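Local coordinates for protein putative polyketide synthase (PDB 5HU7) that probably dehydrates beta-hydroxyacyl intermediates bound to an acyl carrier protein, as the double-hotdog dehydratase domain of a trans-AT polyketide synthase, at residues Leu15-Thr20 with Ser30-Gln35; Ile11-Leu16 with Tyr55-Arg60. All blocks are in the same frame, centred on the assembly; numbering follows the deposited sequence.

Contact 1 of 2, residues Leu15-Thr20 with Ser30-Gln35; sequences LLHKNT and SSFTGQ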
loop_
_atom_site.group_PDB
_atom_site.type_symbol
_atom_site.label_atom_id
_atom_site.label_comp_id
_atom_site.label_asym_id
_atom_site.label_seq_id
_atom_site.Cartn_x
_atom_site.Cartn_y
_atom_site.Cartn_z
ATOM N N LEU A 15 4.657 11.160 -5.365
ATOM C CA LEU A 15 5.400 10.257 -6.221
ATOM C C LEU A 15 5.207 8.791 -5.885
ATOM O O LEU A 15 5.708 7.983 -6.643
ATOM C CB LEU A 15 6.882 10.639 -6.191
ATOM C CG LEU A 15 7.219 12.050 -6.672
ATOM C CD1 LEU A 15 8.702 12.248 -6.744
ATOM C CD2 LEU A 15 6.626 12.315 -8.033
ATOM N N LEU A 16 4.529 8.435 -4.773
ATOM C CA LEU A 16 4.264 7.027 -4.387
ATOM C C LEU A 16 2.794 6.909 -4.253
ATOM O O LEU A 16 2.271 7.276 -3.212
ATOM C CB LEU A 16 4.811 6.651 -3.011
ATOM C CG LEU A 16 6.216 6.330 -2.786
ATOM C CD1 LEU A 16 6.325 5.660 -1.467
ATOM C CD2 LEU A 16 6.791 5.443 -3.886
ATOM N N HIS A 17 2.121 6.369 -5.231
ATOM C CA HIS A 17 0.666 6.333 -5.170
ATOM C C HIS A 17 0.134 5.177 -4.344
ATOM O O HIS A 17 -0.790 5.370 -3.555
ATOM C CB HIS A 17 0.083 6.359 -6.592
ATOM C CG HIS A 17 0.558 7.546 -7.375
ATOM N ND1 HIS A 17 0.379 7.633 -8.739
ATOM C CD2 HIS A 17 1.166 8.677 -6.942
ATOM C CE1 HIS A 17 0.915 8.789 -9.095
ATOM N NE2 HIS A 17 1.446 9.422 -8.049
ATOM N N LYS A 18 0.727 3.999 -4.476
ATOM C CA LYS A 18 0.236 2.820 -3.765
ATOM C C LYS A 18 1.308 1.871 -3.361
ATOM O O LYS A 18 2.297 1.718 -4.057
ATOM C CB LYS A 18 -0.751 2.011 -4.657
ATOM C CG LYS A 18 -2.141 2.602 -4.819
ATOM C CD LYS A 18 -2.914 2.636 -3.486
ATOM C CE LYS A 18 -4.404 2.852 -3.642
ATOM N NZ LYS A 18 -4.729 4.192 -4.193
ATOM N N ASN A 19 1.013 1.097 -2.321
ATOM C CA ASN A 19 1.872 0.038 -1.851
ATOM C C ASN A 19 1.357 -1.182 -2.587
ATOM O O ASN A 19 0.207 -1.545 -2.395
ATOM C CB ASN A 19 1.744 -0.134 -0.353
ATOM C CG ASN A 19 2.657 -1.187 0.197
ATOM O OD1 ASN A 19 2.996 -2.147 -0.481
ATOM N ND2 ASN A 19 3.082 -1.036 1.422
ATOM N N THR A 20 2.181 -1.792 -3.447
ATOM C CA THR A 20 1.773 -2.968 -4.213
ATOM C C THR A 20 2.647 -4.172 -3.860
ATOM O O THR A 20 2.868 -5.047 -4.700
ATOM C CB THR A 20 1.822 -2.673 -5.712
ATOM O OG1 THR A 20 3.179 -2.393 -6.077
ATOM C CG2 THR A 20 0.899 -1.581 -6.106
ATOM N N SER A 30 3.403 3.770 -8.951
ATOM C CA SER A 30 2.815 5.052 -9.341
ATOM C C SER A 30 2.593 5.049 -10.836
ATOM O O SER A 30 3.366 4.441 -11.568
ATOM C CB SER A 30 3.756 6.186 -8.973
ATOM O OG SER A 30 4.023 6.145 -7.587
ATOM N N SER A 31 1.545 5.728 -11.295
ATOM C CA SER A 31 1.241 5.870 -12.725
ATOM C C SER A 31 1.317 7.345 -13.048
ATOM O O SER A 31 0.629 8.126 -12.407
ATOM C CB SER A 31 -0.123 5.270 -13.062
ATOM O OG SER A 31 -0.129 3.868 -12.853
ATOM N N PHE A 32 2.196 7.731 -13.975
ATOM C CA PHE A 32 2.428 9.137 -14.327
ATOM C C PHE A 32 2.036 9.446 -15.746
ATOM O O PHE A 32 2.307 8.655 -16.650
ATOM C CB PHE A 32 3.906 9.514 -14.143
ATOM C CG PHE A 32 4.430 9.362 -12.734
ATOM C CD1 PHE A 32 3.895 10.105 -11.691
ATOM C CD2 PHE A 32 5.502 8.533 -12.463
ATOM C CE1 PHE A 32 4.402 9.984 -10.398
ATOM C CE2 PHE A 32 5.987 8.398 -11.170
ATOM C CZ PHE A 32 5.435 9.126 -10.146
ATOM N N THR A 33 1.374 10.593 -15.921
ATOM C CA THR A 33 0.912 11.134 -17.190
ATOM C C THR A 33 1.829 12.252 -17.702
ATOM O O THR A 33 1.792 12.532 -18.875
ATOM C CB THR A 33 -0.521 11.727 -17.044
ATOM O OG1 THR A 33 -0.509 12.913 -16.226
ATOM C CG2 THR A 33 -1.526 10.718 -16.531
ATOM N N GLY A 34 2.580 12.915 -16.826
ATOM C CA GLY A 34 3.389 14.067 -17.192
ATOM C C GLY A 34 2.773 15.342 -16.652
ATOM O O GLY A 34 3.410 16.390 -16.700
ATOM N N GLN A 35 1.532 15.279 -16.130
ATOM C CA GLN A 35 0.847 16.432 -15.559
ATOM C C GLN A 35 1.015 16.533 -14.040
ATOM O O GLN A 35 0.587 17.533 -13.471
ATOM C CB GLN A 35 -0.661 16.359 -15.887
ATOM C CG GLN A 35 -1.002 16.449 -17.375
ATOM C CD GLN A 35 -0.577 17.774 -17.961
ATOM O OE1 GLN A 35 0.408 17.854 -18.699
ATOM N NE2 GLN A 35 -1.272 18.856 -17.595
#

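Contact 2 of 2, residues Ile11-Leu16 with Tyr55-Arg60; sequences ILHPLL and YLEMAR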
loop_
_atom_site.group_PDB
_atom_site.type_symbol
_atom_site.label_atom_id
_atom_site.label_comp_id
_atom_site.label_asym_id
_atom_site.label_seq_id
_atom_site.Cartn_x
_atom_site.Cartn_y
_atom_site.Cartn_z
ATOM N N ILE A 11 -3.710 8.443 -1.885
ATOM C CA ILE A 11 -2.321 8.466 -2.394
ATOM C C ILE A 11 -1.352 8.657 -1.214
ATOM O O ILE A 11 -1.556 9.557 -0.403
ATOM C CB ILE A 11 -2.231 9.571 -3.501
ATOM C CG1 ILE A 11 -3.272 9.273 -4.610
ATOM C CG2 ILE A 11 -0.825 9.757 -4.083
ATOM C CD1 ILE A 11 -3.118 7.906 -5.313
ATOM N N LEU A 12 -0.299 7.823 -1.113
ATOM C CA LEU A 12 0.640 7.916 0.013
ATOM C C LEU A 12 1.499 9.175 -0.053
ATOM O O LEU A 12 1.792 9.789 0.972
ATOM C CB LEU A 12 1.573 6.688 0.079
ATOM C CG LEU A 12 0.924 5.303 0.149
ATOM C CD1 LEU A 12 1.946 4.215 -0.101
ATOM C CD2 LEU A 12 0.243 5.088 1.475
ATOM N N HIS A 13 1.940 9.535 -1.256
ATOM C CA HIS A 13 2.838 10.649 -1.479
ATOM C C HIS A 13 2.697 11.077 -2.954
ATOM O O HIS A 13 2.342 10.230 -3.779
ATOM C CB HIS A 13 4.255 10.125 -1.157
ATOM C CG HIS A 13 5.390 11.049 -1.447
ATOM N ND1 HIS A 13 5.898 11.187 -2.734
ATOM C CD2 HIS A 13 6.107 11.824 -0.609
ATOM C CE1 HIS A 13 6.884 12.060 -2.635
ATOM N NE2 HIS A 13 7.037 12.485 -1.377
ATOM N N PRO A 14 2.989 12.343 -3.347
ATOM C CA PRO A 14 2.856 12.718 -4.772
ATOM C C PRO A 14 3.550 11.776 -5.769
ATOM O O PRO A 14 3.058 11.570 -6.870
ATOM C CB PRO A 14 3.471 14.125 -4.805
ATOM C CG PRO A 14 3.202 14.660 -3.459
ATOM C CD PRO A 14 3.418 13.506 -2.538
ATOM N N LEU A 15 4.657 11.160 -5.365
ATOM C CA LEU A 15 5.400 10.257 -6.221
ATOM C C LEU A 15 5.207 8.791 -5.885
ATOM O O LEU A 15 5.708 7.983 -6.643
ATOM C CB LEU A 15 6.882 10.639 -6.191
ATOM C CG LEU A 15 7.219 12.050 -6.672
ATOM C CD1 LEU A 15 8.702 12.248 -6.744
ATOM C CD2 LEU A 15 6.626 12.315 -8.033
ATOM N N LEU A 16 4.529 8.435 -4.773
ATOM C CA LEU A 16 4.264 7.027 -4.387
ATOM C C LEU A 16 2.794 6.909 -4.253
ATOM O O LEU A 16 2.271 7.276 -3.212
ATOM C CB LEU A 16 4.811 6.651 -3.011
ATOM C CG LEU A 16 6.216 6.330 -2.786
ATOM C CD1 LEU A 16 6.325 5.660 -1.467
ATOM C CD2 LEU A 16 6.791 5.443 -3.886
ATOM N N TYR A 55 13.717 11.298 -8.722
ATOM C CA TYR A 55 14.232 9.970 -8.415
ATOM C C TYR A 55 14.647 9.868 -6.953
ATOM O O TYR A 55 14.442 8.828 -6.338
ATOM C CB TYR A 55 15.464 9.658 -9.278
ATOM C CG TYR A 55 15.189 9.477 -10.752
ATOM C CD1 TYR A 55 14.657 8.282 -11.242
ATOM C CD2 TYR A 55 15.580 10.437 -11.669
ATOM C CE1 TYR A 55 14.529 8.058 -12.617
ATOM C CE2 TYR A 55 15.432 10.236 -13.040
ATOM C CZ TYR A 55 14.945 9.029 -13.509
ATOM O OH TYR A 55 14.831 8.813 -14.851
ATOM N N LEU A 56 15.238 10.935 -6.398
ATOM C CA LEU A 56 15.695 10.944 -5.015
ATOM C C LEU A 56 14.552 11.042 -4.046
ATOM O O LEU A 56 14.531 10.356 -3.024
ATOM C CB LEU A 56 16.651 12.099 -4.797
ATOM C CG LEU A 56 17.907 12.136 -5.691
ATOM C CD1 LEU A 56 18.663 13.432 -5.452
ATOM C CD2 LEU A 56 18.784 10.959 -5.447
ATOM N N GLU A 57 13.618 11.923 -4.351
ATOM C CA GLU A 57 12.387 12.143 -3.576
ATOM C C GLU A 57 11.500 10.871 -3.534
ATOM O O GLU A 57 11.018 10.514 -2.466
ATOM C CB GLU A 57 11.617 13.331 -4.170
ATOM C CG GLU A 57 10.387 13.767 -3.416
ATOM C CD GLU A 57 10.575 14.023 -1.940
ATOM O OE1 GLU A 57 11.631 14.572 -1.573
ATOM O OE2 GLU A 57 9.690 13.647 -1.138
ATOM N N MET A 58 11.338 10.182 -4.680
ATOM C CA MET A 58 10.571 8.930 -4.777
ATOM C C MET A 58 11.222 7.820 -3.934
ATOM O O MET A 58 10.550 7.157 -3.166
ATOM C CB MET A 58 10.433 8.472 -6.238
ATOM C CG MET A 58 9.333 7.466 -6.440
ATOM S SD MET A 58 9.284 6.650 -8.061
ATOM C CE MET A 58 8.994 7.911 -9.045
ATOM N N ALA A 59 12.532 7.638 -4.076
ATOM C CA ALA A 59 13.304 6.648 -3.319
ATOM C C ALA A 59 13.245 6.899 -1.815
ATOM O O ALA A 59 13.102 5.954 -1.037
ATOM C CB ALA A 59 14.741 6.690 -3.774
ATOM N N ARG A 60 13.329 8.167 -1.413
ATOM C CA ARG A 60 13.266 8.568 -0.011
ATOM C C ARG A 60 11.889 8.297 0.567
ATOM O O ARG A 60 11.778 7.851 1.698
ATOM C CB ARG A 60 13.576 10.068 0.082
ATOM C CG ARG A 60 13.642 10.610 1.493
ATOM C CD ARG A 60 13.332 12.069 1.489
ATOM N NE ARG A 60 11.940 12.346 1.086
ATOM C CZ ARG A 60 10.868 12.260 1.873
ATOM N NH1 ARG A 60 10.994 11.887 3.144
ATOM N NH2 ARG A 60 9.661 12.553 1.397
#

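Contact 1 of 2, residues Leu15-Thr20 with Ser30-Gln35
The hydroxyl of S30 reaches into the backbone of 15-17 and bonds there twice. OG of S30 gives its proton to O of L15 at 2.7 Å. OG of S30 accepts from N of H17 at 3.0 Å, with an N-H...O angle of 151°. The donated bond misses the lone pairs, because OG sits above the carbonyl plane of L15. With OG beside its backbone N and anti to the carbonyl carbon (chi1 -57°), S30 can serve both groups. CB of S30 lies under the H17 imidazole as a CH-pi contact, 3.8 Å from the ring centroid and almost on the ring normal. O of S31 meets the same ring at its edge, 3.4 Å from CE1 of H17. NE2 of H17 is taken by O of P14, which fixes the turn of the ring. The F32 ring stands steeply to the imidazole, planes 75° apart, and meets it obliquely, with CE1 of F32 3.8 Å from NE2 of H17. Its far end, CZ, brings a ring edge to O of L15. L15 crosses F32 at about a right angle and lays CD2 4.0 Å from CE1 of F32. The contact extends the hairpin of strands 18-19 and 26-32. Strand 95-105 pairs with 26-32 on its other side, and M58 of helix 52-65 packs on L15 and F32.

Contact 2 of 2, residues Ile11-Leu16 with Tyr55-Arg60
OE2 of E57 is gripped by two donors, one from each segment. NE2 of H13 bonds to OE2 of E57 at 2.9 Å, on the anti lone pair, and the bond is bent to 142°. NH2 of R60 meets OE2 of E57 on the syn side at 2.8 Å, as a nearly straight hydrogen bond within a salt bridge, one helical turn along. NE of R60 adds weak bonds to both carboxylate oxygens. The imidazole and carboxylate planes are 15° apart, nearly coplanar, and they meet edge on. CG of H13 is anti to the backbone N (chi1 174°), which carries the ring out to the helix. ND1 of H13 accepts from N of L15 at 2.9 Å, and CD of P14 lies over one face of the ring toward the rim. The ring thus ties a type I turn, H13 to L16, to helix 52-65. Shortening this histidine to an alanine would remove both ring nitrogens, and would probably leave OE2 of E57 without its anti-side donor and N of L15 without its acceptor. Beside the polar cluster, CB of L15 packs on CG of M58 at 4.0 Å. CD1 of L15 rests on CG of E57, and CD2 of L16 comes to CG of M58 at 4.1 Å. OE1 of E57 accepts from the backbone N of V207 and F208. With ND1 accepting and NE2 donating, the bonds fit a neutral imidazole, while R60 probably balances the charge of the buried carboxylate.

Contacts 1 and 2 share L15 and L16, and their centres are about 8 Å apart. Along the chain the order is 11-16, running into 15-20, then 30-35, then 55-60. All belong to the first hotdog half of the dehydratase domain. The chain from 11 to 17, leading into strand 18-19, meets strand 26-32 in contact 1 and helix 52-65 in contact 2. The two sites also touch directly, where CE of M58 packs against CE2 of F32 at 3.7 Å and CG2 of I11 against CD2 of H17. The loop lies against both the strand and the helix, which also touch each other, consistent with the central hotdog helix packing on its curved sheet.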